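Local coordinates for protein glycosyltransferase (Streptomyces halstedii, PDB 3WAD) that is a glycosyltransferase of the GT-B fold, built from two Rossmann-like domains and found here as a pair of subunits, at residues B[243-248]-B[277-282]; B[272-277]-B[296-301]; B[360-365]-B[373-378]. All blocks are in the same frame, centred on the assembly; numbering follows the deposited sequence.

Contact 1: B[243-248]-B[277-282]; sequences PSRPRV and DADVVA
Arg-245 reaches across to two carboxylates, which flank Ala-278 in sequence. Its NE and NH2 both meet OD1 of Asp-279, NH2 at 2.8 Å and NE through a weaker bond, while NH1 forms a salt bridge of 3.1 Å with OD1 of Asp-277, which lies at the edge of the guanidinium. The group stands almost perpendicular to the Asp-279 carboxylate (87°), and one of its faces lies over the backbone of Ala-278, whose carbonyl carbon sits above its centre. CG lies between the backbone N and the carbonyl carbon (chi1 52°), and a bend at chi2 brings the guanidinium over Ala-278; its length and three N-H-bearing nitrogens suit arginine to joining two acids at the partly exposed start of the strands.

Asp-279 N donates to Pro-246 O and Val-248 N to Asp-279 O, each at 2.9 Å, and Val-281 N to Val-248 O at 2.8 Å. This is parallel pairing of strands 247-251 and 279-283, neighbours in the Rossmann-like sheet of the C-terminal half, linked through helix 266-274 in a beta-alpha-beta crossover.

Apolar contacts complete the pairing. Pro-246 CB touches Ala-278 CB at 3.8 Å, the small methyl fitting close to the proline carbonyl. On the sheet face carrying Val-248 and Val-280, these beta-branched residues suit extended backbone, and Val-248 CG2 also approaches Ala-278 CB (4.2 Å). Leu-376 and Ile-380 of helix 369-381 cover Val-248 there.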
loop_
_atom_site.group_PDB
_atom_site.type_symbol
_atom_site.label_atom_id
_atom_site.label_comp_id
_atom_site.label_asym_id
_atom_site.label_seq_id
_atom_site.Cartn_x
_atom_site.Cartn_y
_atom_site.Cartn_z
ATOM N N PRO B 243 8.293 -24.958 11.319
ATOM C CA PRO B 243 8.430 -25.918 10.229
ATOM C C PRO B 243 8.937 -27.284 10.719
ATOM O O PRO B 243 9.990 -27.380 11.343
ATOM C CB PRO B 243 9.435 -25.243 9.286
ATOM C CG PRO B 243 10.090 -24.147 10.124
ATOM C CD PRO B 243 9.011 -23.699 11.051
ATOM N N SER B 244 8.168 -28.322 10.426
ATOM C CA SER B 244 8.486 -29.689 10.798
ATOM C C SER B 244 9.806 -30.248 10.188
ATOM O O SER B 244 10.680 -30.748 10.935
ATOM C CB SER B 244 7.311 -30.586 10.413
ATOM O OG SER B 244 7.486 -31.870 10.968
ATOM N N ARG B 245 9.923 -30.179 8.848
ATOM C CA ARG B 245 11.124 -30.604 8.058
ATOM C C ARG B 245 11.043 -29.951 6.653
ATOM O O ARG B 245 10.078 -29.277 6.372
ATOM C CB ARG B 245 11.142 -32.120 7.927
ATOM C CG ARG B 245 9.836 -32.650 7.396
ATOM C CD ARG B 245 10.067 -33.587 6.254
ATOM N NE ARG B 245 8.774 -34.121 5.887
ATOM C CZ ARG B 245 8.569 -35.222 5.177
ATOM N NH1 ARG B 245 9.571 -35.941 4.702
ATOM N NH2 ARG B 245 7.332 -35.602 4.946
ATOM N N PRO B 246 12.026 -30.175 5.762
ATOM C CA PRO B 246 12.056 -29.402 4.492
ATOM C C PRO B 246 10.694 -29.241 3.793
ATOM O O PRO B 246 9.851 -30.119 3.875
ATOM C CB PRO B 246 13.028 -30.204 3.618
ATOM C CG PRO B 246 13.963 -30.820 4.635
ATOM C CD PRO B 246 13.083 -31.205 5.787
ATOM N N ARG B 247 10.475 -28.097 3.152
ATOM C CA ARG B 247 9.186 -27.810 2.507
ATOM C C ARG B 247 9.489 -27.568 1.053
ATOM O O ARG B 247 10.578 -27.091 0.727
ATOM C CB ARG B 247 8.615 -26.531 3.054
ATOM C CG ARG B 247 7.231 -26.599 3.481
ATOM C CD ARG B 247 7.016 -25.504 4.515
ATOM N NE ARG B 247 6.354 -26.040 5.708
ATOM C CZ ARG B 247 5.952 -25.337 6.768
ATOM N NH1 ARG B 247 6.093 -24.023 6.828
ATOM N NH2 ARG B 247 5.374 -25.975 7.758
ATOM N N VAL B 248 8.528 -27.881 0.192
ATOM C CA VAL B 248 8.639 -27.557 -1.218
ATOM C C VAL B 248 7.310 -26.950 -1.616
ATOM O O VAL B 248 6.266 -27.369 -1.127
ATOM C CB VAL B 248 8.943 -28.799 -2.094
ATOM C CG1 VAL B 248 8.725 -28.513 -3.581
ATOM C CG2 VAL B 248 10.407 -29.262 -1.844
ATOM N N ASP B 277 11.868 -36.324 -0.057
ATOM C CA ASP B 277 12.011 -36.205 1.383
ATOM C C ASP B 277 11.709 -34.793 1.890
ATOM O O ASP B 277 12.636 -34.098 2.325
ATOM C CB ASP B 277 13.396 -36.685 1.833
ATOM C CG ASP B 277 13.404 -37.170 3.290
ATOM O OD1 ASP B 277 12.312 -37.201 3.930
ATOM O OD2 ASP B 277 14.508 -37.500 3.786
ATOM N N ALA B 278 10.422 -34.397 1.847
ATOM C CA ALA B 278 9.952 -33.045 2.245
ATOM C C ALA B 278 8.433 -32.953 2.210
ATOM O O ALA B 278 7.796 -33.785 1.568
ATOM C CB ALA B 278 10.569 -31.979 1.342
ATOM N N ASP B 279 7.847 -31.974 2.910
ATOM C CA ASP B 279 6.418 -31.703 2.799
ATOM C C ASP B 279 6.104 -30.802 1.607
ATOM O O ASP B 279 6.811 -29.858 1.356
ATOM C CB ASP B 279 5.886 -31.003 4.055
ATOM C CG ASP B 279 5.963 -31.863 5.273
ATOM O OD1 ASP B 279 6.004 -33.120 5.153
ATOM O OD2 ASP B 279 5.995 -31.268 6.370
ATOM N N VAL B 280 5.041 -31.074 0.876
ATOM C CA VAL B 280 4.745 -30.274 -0.319
ATOM C C VAL B 280 3.574 -29.341 0.014
ATOM O O VAL B 280 2.615 -29.805 0.596
ATOM C CB VAL B 280 4.515 -31.193 -1.559
ATOM C CG1 VAL B 280 3.930 -30.446 -2.733
ATOM C CG2 VAL B 280 5.864 -31.883 -1.915
ATOM N N VAL B 281 3.704 -28.028 -0.251
ATOM C CA VAL B 281 2.532 -27.129 -0.245
ATOM C C VAL B 281 2.173 -26.909 -1.715
ATOM O O VAL B 281 3.001 -26.426 -2.489
ATOM C CB VAL B 281 2.829 -25.817 0.578
ATOM C CG1 VAL B 281 1.621 -24.903 0.596
ATOM C CG2 VAL B 281 3.257 -26.172 2.010
ATOM N N ALA B 282 0.998 -27.363 -2.139
ATOM C CA ALA B 282 0.607 -27.308 -3.566
ATOM C C ALA B 282 -0.624 -26.442 -3.740
ATOM O O ALA B 282 -1.567 -26.542 -2.987
ATOM C CB ALA B 282 0.327 -28.685 -4.089
#

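Contact 2: B[272-277]-B[296-301]; sequences AVADID and PDNVRA
Ala-274 lays its methyl against Val-299, CB meeting CG2 at 3.5 Å, and touches the ring of Pro-296 as well, with CG 3.8 Å from the same CB. A side chain of one carbon suits the last part of helix 266-274, where it lets the backbone come close to the start of strand 299-302. The two partners of the methyl stand at the ends of a type I beta turn, Pro-296 to Val-299, that leads into this outer strand of the parallel sheet.

Asn-298, inside the turn, supplies the polar link. Its ND2 donates to Ala-274 O at 3.0 Å with an N-H...O angle of 152°, in the plane of that carbonyl and on a lone pair; its stronger partner is Ala-278 O. With chi1 at 64°, CG sits between the backbone N and the carbonyl carbon, which points ND2 at Ala-274 O and sets OD1 3.6 Å from Ala-274 CB.

Ala-274 O in turn accepts from Ile-276 N at 2.8 Å, closing the inverse gamma turn centred on Asp-275. Two donors thus grip one carbonyl, and one primary amide joins Ala-274 O to Ala-278 O, at the two ends of the turn from helix 266-274 toward strand 279-283, which favours asparagine here.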
loop_
_atom_site.group_PDB
_atom_site.type_symbol
_atom_site.label_atom_id
_atom_site.label_comp_id
_atom_site.label_asym_id
_atom_site.label_seq_id
_atom_site.Cartn_x
_atom_site.Cartn_y
_atom_site.Cartn_z
ATOM N N ALA B 272 4.218 -38.633 -8.022
ATOM C CA ALA B 272 5.672 -38.622 -8.269
ATOM C C ALA B 272 6.375 -37.433 -7.604
ATOM O O ALA B 272 7.371 -37.580 -6.857
ATOM C CB ALA B 272 5.964 -38.639 -9.732
ATOM N N VAL B 273 5.843 -36.246 -7.884
ATOM C CA VAL B 273 6.343 -35.013 -7.337
ATOM C C VAL B 273 6.372 -35.079 -5.813
ATOM O O VAL B 273 7.367 -34.666 -5.191
ATOM C CB VAL B 273 5.499 -33.823 -7.851
ATOM C CG1 VAL B 273 6.014 -32.578 -7.279
ATOM C CG2 VAL B 273 5.608 -33.751 -9.362
ATOM N N ALA B 274 5.347 -35.672 -5.197
ATOM C CA ALA B 274 5.380 -35.815 -3.732
ATOM C C ALA B 274 6.377 -36.871 -3.183
ATOM O O ALA B 274 6.666 -36.921 -1.995
ATOM C CB ALA B 274 3.960 -36.073 -3.189
ATOM N N ASP B 275 6.916 -37.719 -4.046
ATOM C CA ASP B 275 7.724 -38.849 -3.559
ATOM C C ASP B 275 9.170 -38.406 -3.290
ATOM O O ASP B 275 10.110 -38.789 -3.964
ATOM C CB ASP B 275 7.572 -40.023 -4.535
ATOM C CG ASP B 275 8.274 -41.288 -4.074
ATOM O OD1 ASP B 275 8.487 -41.459 -2.837
ATOM O OD2 ASP B 275 8.669 -42.068 -4.990
ATOM N N ILE B 276 9.330 -37.557 -2.284
ATOM C CA ILE B 276 10.569 -36.865 -2.027
ATOM C C ILE B 276 10.695 -36.642 -0.529
ATOM O O ILE B 276 9.739 -36.729 0.211
ATOM C CB ILE B 276 10.551 -35.446 -2.744
ATOM C CG1 ILE B 276 9.465 -34.535 -2.122
ATOM C CG2 ILE B 276 10.335 -35.614 -4.270
ATOM C CD1 ILE B 276 9.897 -33.133 -1.910
ATOM N N ASP B 277 11.868 -36.324 -0.057
ATOM C CA ASP B 277 12.011 -36.205 1.383
ATOM C C ASP B 277 11.709 -34.793 1.890
ATOM O O ASP B 277 12.636 -34.098 2.325
ATOM C CB ASP B 277 13.396 -36.685 1.833
ATOM C CG ASP B 277 13.404 -37.170 3.290
ATOM O OD1 ASP B 277 12.312 -37.201 3.930
ATOM O OD2 ASP B 277 14.508 -37.500 3.786
ATOM N N PRO B 296 -1.495 -37.578 -1.637
ATOM C CA PRO B 296 -0.428 -38.191 -0.852
ATOM C C PRO B 296 -0.387 -37.642 0.562
ATOM O O PRO B 296 -1.008 -36.629 0.853
ATOM C CB PRO B 296 0.830 -37.760 -1.578
ATOM C CG PRO B 296 0.389 -37.448 -2.937
ATOM C CD PRO B 296 -0.967 -36.881 -2.822
ATOM N N ASP B 297 0.371 -38.283 1.431
ATOM C CA ASP B 297 0.352 -37.967 2.833
ATOM C C ASP B 297 0.934 -36.607 3.118
ATOM O O ASP B 297 0.373 -35.838 3.878
ATOM C CB ASP B 297 1.192 -38.999 3.592
ATOM C CG ASP B 297 0.416 -40.278 3.905
ATOM O OD1 ASP B 297 0.959 -41.119 4.692
ATOM O OD2 ASP B 297 -0.739 -40.419 3.387
ATOM N N ASN B 298 2.095 -36.359 2.520
ATOM C CA ASN B 298 2.945 -35.229 2.810
ATOM C C ASN B 298 2.606 -33.991 1.945
ATOM O O ASN B 298 3.421 -33.041 1.900
ATOM C CB ASN B 298 4.389 -35.654 2.546
ATOM C CG ASN B 298 4.628 -35.991 1.076
ATOM O OD1 ASN B 298 3.721 -36.472 0.407
ATOM N ND2 ASN B 298 5.813 -35.658 0.556
ATOM N N VAL B 299 1.466 -34.026 1.250
ATOM C CA VAL B 299 0.974 -32.897 0.429
ATOM C C VAL B 299 -0.140 -32.100 1.097
ATOM O O VAL B 299 -1.181 -32.672 1.373
ATOM C CB VAL B 299 0.363 -33.378 -0.952
ATOM C CG1 VAL B 299 -0.228 -32.237 -1.759
ATOM C CG2 VAL B 299 1.410 -34.126 -1.790
ATOM N N ARG B 300 0.021 -30.782 1.263
ATOM C CA ARG B 300 -1.118 -29.898 1.602
ATOM C C ARG B 300 -1.618 -29.132 0.404
ATOM O O ARG B 300 -0.861 -28.377 -0.235
ATOM C CB ARG B 300 -0.739 -28.901 2.705
ATOM C CG ARG B 300 -1.848 -27.866 2.992
ATOM C CD ARG B 300 -1.367 -26.823 4.005
ATOM N NE ARG B 300 -0.650 -27.425 5.136
ATOM C CZ ARG B 300 -1.233 -27.756 6.308
ATOM N NH1 ARG B 300 -2.531 -27.529 6.530
ATOM N NH2 ARG B 300 -0.519 -28.314 7.276
ATOM N N ALA B 301 -2.874 -29.285 0.081
ATOM C CA ALA B 301 -3.425 -28.572 -1.082
ATOM C C ALA B 301 -4.118 -27.301 -0.580
ATOM O O ALA B 301 -4.780 -27.322 0.436
ATOM C CB ALA B 301 -4.374 -29.420 -1.852
#

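Contact 3: B[360-365]-B[373-378]; sequences LVTEVP and RDQLRR
Strand 359-361, at one margin of the parallel sheet in the C-terminal Rossmann-like half of this GT-B fold, is followed by helix 369-381, which packs back against it; on the helix side Gln-375 makes most of the contact, and on the strand side Leu-360. The glutamine side chain leaves the helix with CG beside the backbone N (chi1 -71°) and runs extended beyond it, so that the amide reaches the end of the strand.

There NE2 donates to Val-361 O at 3.1 Å. The N-H points almost straight at the oxygen (173°), which lies in the amide plane, yet the donor stands above the carbonyl plane, 75° out of it, and meets no lone pair. Glutamine suits this place because its length carries an N-H donor to the strand's last carbonyl. Its OE1 probably accepts from Thr-362 as well, but OG1 is modelled only 2.4 Å from OE1, too short for the detail of that bond to be anything but doubtful.

Beside this amide, Leu-360 reaches the helix with CD1, 3.8 Å from Gln-375 CB and 3.6 Å from Gln-375 O. Phe-385 of helix 384-397 touches both Leu-360 and Arg-378. The arginine, whose NE forms a salt bridge with Glu-382, crosses the leucine at about a right angle, bringing its NH1 to 4.0 Å from Leu-360 CD2.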
loop_
_atom_site.group_PDB
_atom_site.type_symbol
_atom_site.label_atom_id
_atom_site.label_comp_id
_atom_site.label_asym_id
_atom_site.label_seq_id
_atom_site.Cartn_x
_atom_site.Cartn_y
_atom_site.Cartn_z
ATOM N N LEU B 360 16.662 -26.206 -12.167
ATOM C CA LEU B 360 16.613 -27.253 -13.152
ATOM C C LEU B 360 15.378 -26.999 -14.000
ATOM O O LEU B 360 14.424 -26.490 -13.499
ATOM C CB LEU B 360 16.536 -28.624 -12.470
ATOM C CG LEU B 360 17.835 -29.070 -11.822
ATOM C CD1 LEU B 360 17.584 -30.387 -11.148
ATOM C CD2 LEU B 360 18.966 -29.151 -12.883
ATOM N N VAL B 361 15.424 -27.286 -15.287
ATOM C CA VAL B 361 14.317 -26.963 -16.175
ATOM C C VAL B 361 13.757 -28.233 -16.821
ATOM O O VAL B 361 14.526 -29.038 -17.324
ATOM C CB VAL B 361 14.776 -25.970 -17.346
ATOM C CG1 VAL B 361 13.637 -25.622 -18.266
ATOM C CG2 VAL B 361 15.418 -24.663 -16.786
ATOM N N THR B 362 12.432 -28.395 -16.856
ATOM C CA THR B 362 11.824 -29.349 -17.797
ATOM C C THR B 362 10.860 -28.686 -18.746
ATOM O O THR B 362 9.838 -28.210 -18.312
ATOM C CB THR B 362 11.079 -30.513 -17.064
ATOM O OG1 THR B 362 12.024 -31.186 -16.243
ATOM C CG2 THR B 362 10.525 -31.499 -18.086
ATOM N N GLU B 363 11.145 -28.666 -20.039
ATOM C CA GLU B 363 10.171 -28.067 -20.971
ATOM C C GLU B 363 8.883 -28.826 -20.976
ATOM O O GLU B 363 8.874 -30.015 -20.706
ATOM C CB GLU B 363 10.693 -28.057 -22.378
ATOM C CG GLU B 363 12.023 -27.406 -22.539
ATOM C CD GLU B 363 11.972 -25.860 -22.475
ATOM O OE1 GLU B 363 10.868 -25.245 -22.549
ATOM O OE2 GLU B 363 13.067 -25.249 -22.366
ATOM N N VAL B 364 7.802 -28.151 -21.313
ATOM C CA VAL B 364 6.506 -28.794 -21.410
ATOM C C VAL B 364 6.554 -30.112 -22.238
ATOM O O VAL B 364 6.242 -31.173 -21.683
ATOM C CB VAL B 364 5.412 -27.806 -21.898
ATOM C CG1 VAL B 364 4.146 -28.508 -22.261
ATOM C CG2 VAL B 364 5.079 -26.830 -20.776
ATOM N N PRO B 365 6.966 -30.068 -23.536
ATOM C CA PRO B 365 7.068 -31.340 -24.298
ATOM C C PRO B 365 7.882 -32.508 -23.663
ATOM O O PRO B 365 7.704 -33.650 -24.102
ATOM C CB PRO B 365 7.715 -30.905 -25.637
ATOM C CG PRO B 365 8.190 -29.493 -25.433
ATOM C CD PRO B 365 7.292 -28.909 -24.385
ATOM N N ARG B 373 10.036 -35.401 -10.509
ATOM C CA ARG B 373 10.427 -35.907 -9.218
ATOM C C ARG B 373 11.951 -35.956 -9.084
ATOM O O ARG B 373 12.570 -35.441 -8.067
ATOM C CB ARG B 373 9.779 -37.280 -9.035
ATOM C CG ARG B 373 10.109 -37.964 -7.783
ATOM C CD ARG B 373 9.961 -39.489 -7.990
ATOM N NE ARG B 373 10.995 -40.042 -8.868
ATOM C CZ ARG B 373 10.892 -41.207 -9.522
ATOM N NH1 ARG B 373 9.800 -41.978 -9.401
ATOM N NH2 ARG B 373 11.903 -41.606 -10.297
ATOM N N ASP B 374 12.596 -36.506 -10.126
ATOM C CA ASP B 374 14.063 -36.640 -10.101
ATOM C C ASP B 374 14.729 -35.288 -9.981
ATOM O O ASP B 374 15.648 -35.106 -9.182
ATOM C CB ASP B 374 14.586 -37.365 -11.337
ATOM C CG ASP B 374 14.236 -38.840 -11.321
ATOM O OD1 ASP B 374 13.832 -39.327 -10.237
ATOM O OD2 ASP B 374 14.313 -39.482 -12.419
ATOM N N GLN B 375 14.271 -34.312 -10.768
ATOM C CA GLN B 375 14.815 -32.935 -10.635
ATOM C C GLN B 375 14.601 -32.378 -9.215
ATOM O O GLN B 375 15.529 -31.852 -8.586
ATOM C CB GLN B 375 14.205 -32.073 -11.723
ATOM C CG GLN B 375 14.735 -32.402 -13.103
ATOM C CD GLN B 375 14.257 -31.391 -14.170
ATOM O OE1 GLN B 375 13.138 -30.917 -14.131
ATOM N NE2 GLN B 375 15.098 -31.071 -15.098
ATOM N N LEU B 376 13.386 -32.524 -8.691
ATOM C CA LEU B 376 13.079 -32.039 -7.356
ATOM C C LEU B 376 13.961 -32.671 -6.297
ATOM O O LEU B 376 14.445 -31.969 -5.375
ATOM C CB LEU B 376 11.596 -32.243 -6.997
ATOM C CG LEU B 376 11.109 -31.515 -5.717
ATOM C CD1 LEU B 376 11.526 -30.055 -5.740
ATOM C CD2 LEU B 376 9.607 -31.625 -5.529
ATOM N N ARG B 377 14.188 -33.995 -6.434
ATOM C CA ARG B 377 15.030 -34.713 -5.540
ATOM C C ARG B 377 16.454 -34.144 -5.596
ATOM O O ARG B 377 17.079 -34.014 -4.565
ATOM C CB ARG B 377 14.975 -36.212 -5.862
ATOM C CG ARG B 377 13.713 -36.882 -5.390
ATOM C CD ARG B 377 13.894 -38.406 -5.371
ATOM N NE ARG B 377 12.757 -39.174 -5.910
ATOM C CZ ARG B 377 12.441 -40.414 -5.523
ATOM N NH1 ARG B 377 13.109 -41.018 -4.552
ATOM N NH2 ARG B 377 11.422 -41.051 -6.047
ATOM N N ARG B 378 16.973 -33.794 -6.770
ATOM C CA ARG B 378 18.293 -33.140 -6.838
ATOM C C ARG B 378 18.392 -31.786 -6.145
ATOM O O ARG B 378 19.347 -31.505 -5.399
ATOM C CB ARG B 378 18.758 -33.006 -8.262
ATOM C CG ARG B 378 18.957 -34.364 -8.931
ATOM C CD ARG B 378 19.628 -34.161 -10.233
ATOM N NE ARG B 378 20.869 -33.414 -10.018
ATOM C CZ ARG B 378 21.470 -32.661 -10.929
ATOM N NH1 ARG B 378 20.966 -32.476 -12.141
ATOM N NH2 ARG B 378 22.595 -32.076 -10.607
#

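In the fold
All three contacts belong to one parallel sheet and its helices. Contact 1 pairs two strands inside the sheet and rests on backbone bonds, with charged groups at the partly exposed start of the strands. Contact 2, also partly buried, adds the outer strand 299-302 and is smaller, relying on one methyl packed on Pro-296 and Val-299, and one amide; the first two centres lie about 8 Å apart, and Val-280 N reaches Asn-298 O between them. Contact 3 is a surface contact at the other margin, where a side-chain amide bond to the strand replaces strand pairing. Helix 369-381 links it to the others: Leu-376 packs on Val-248, and Arg-377 forms a salt bridge with Asp-275.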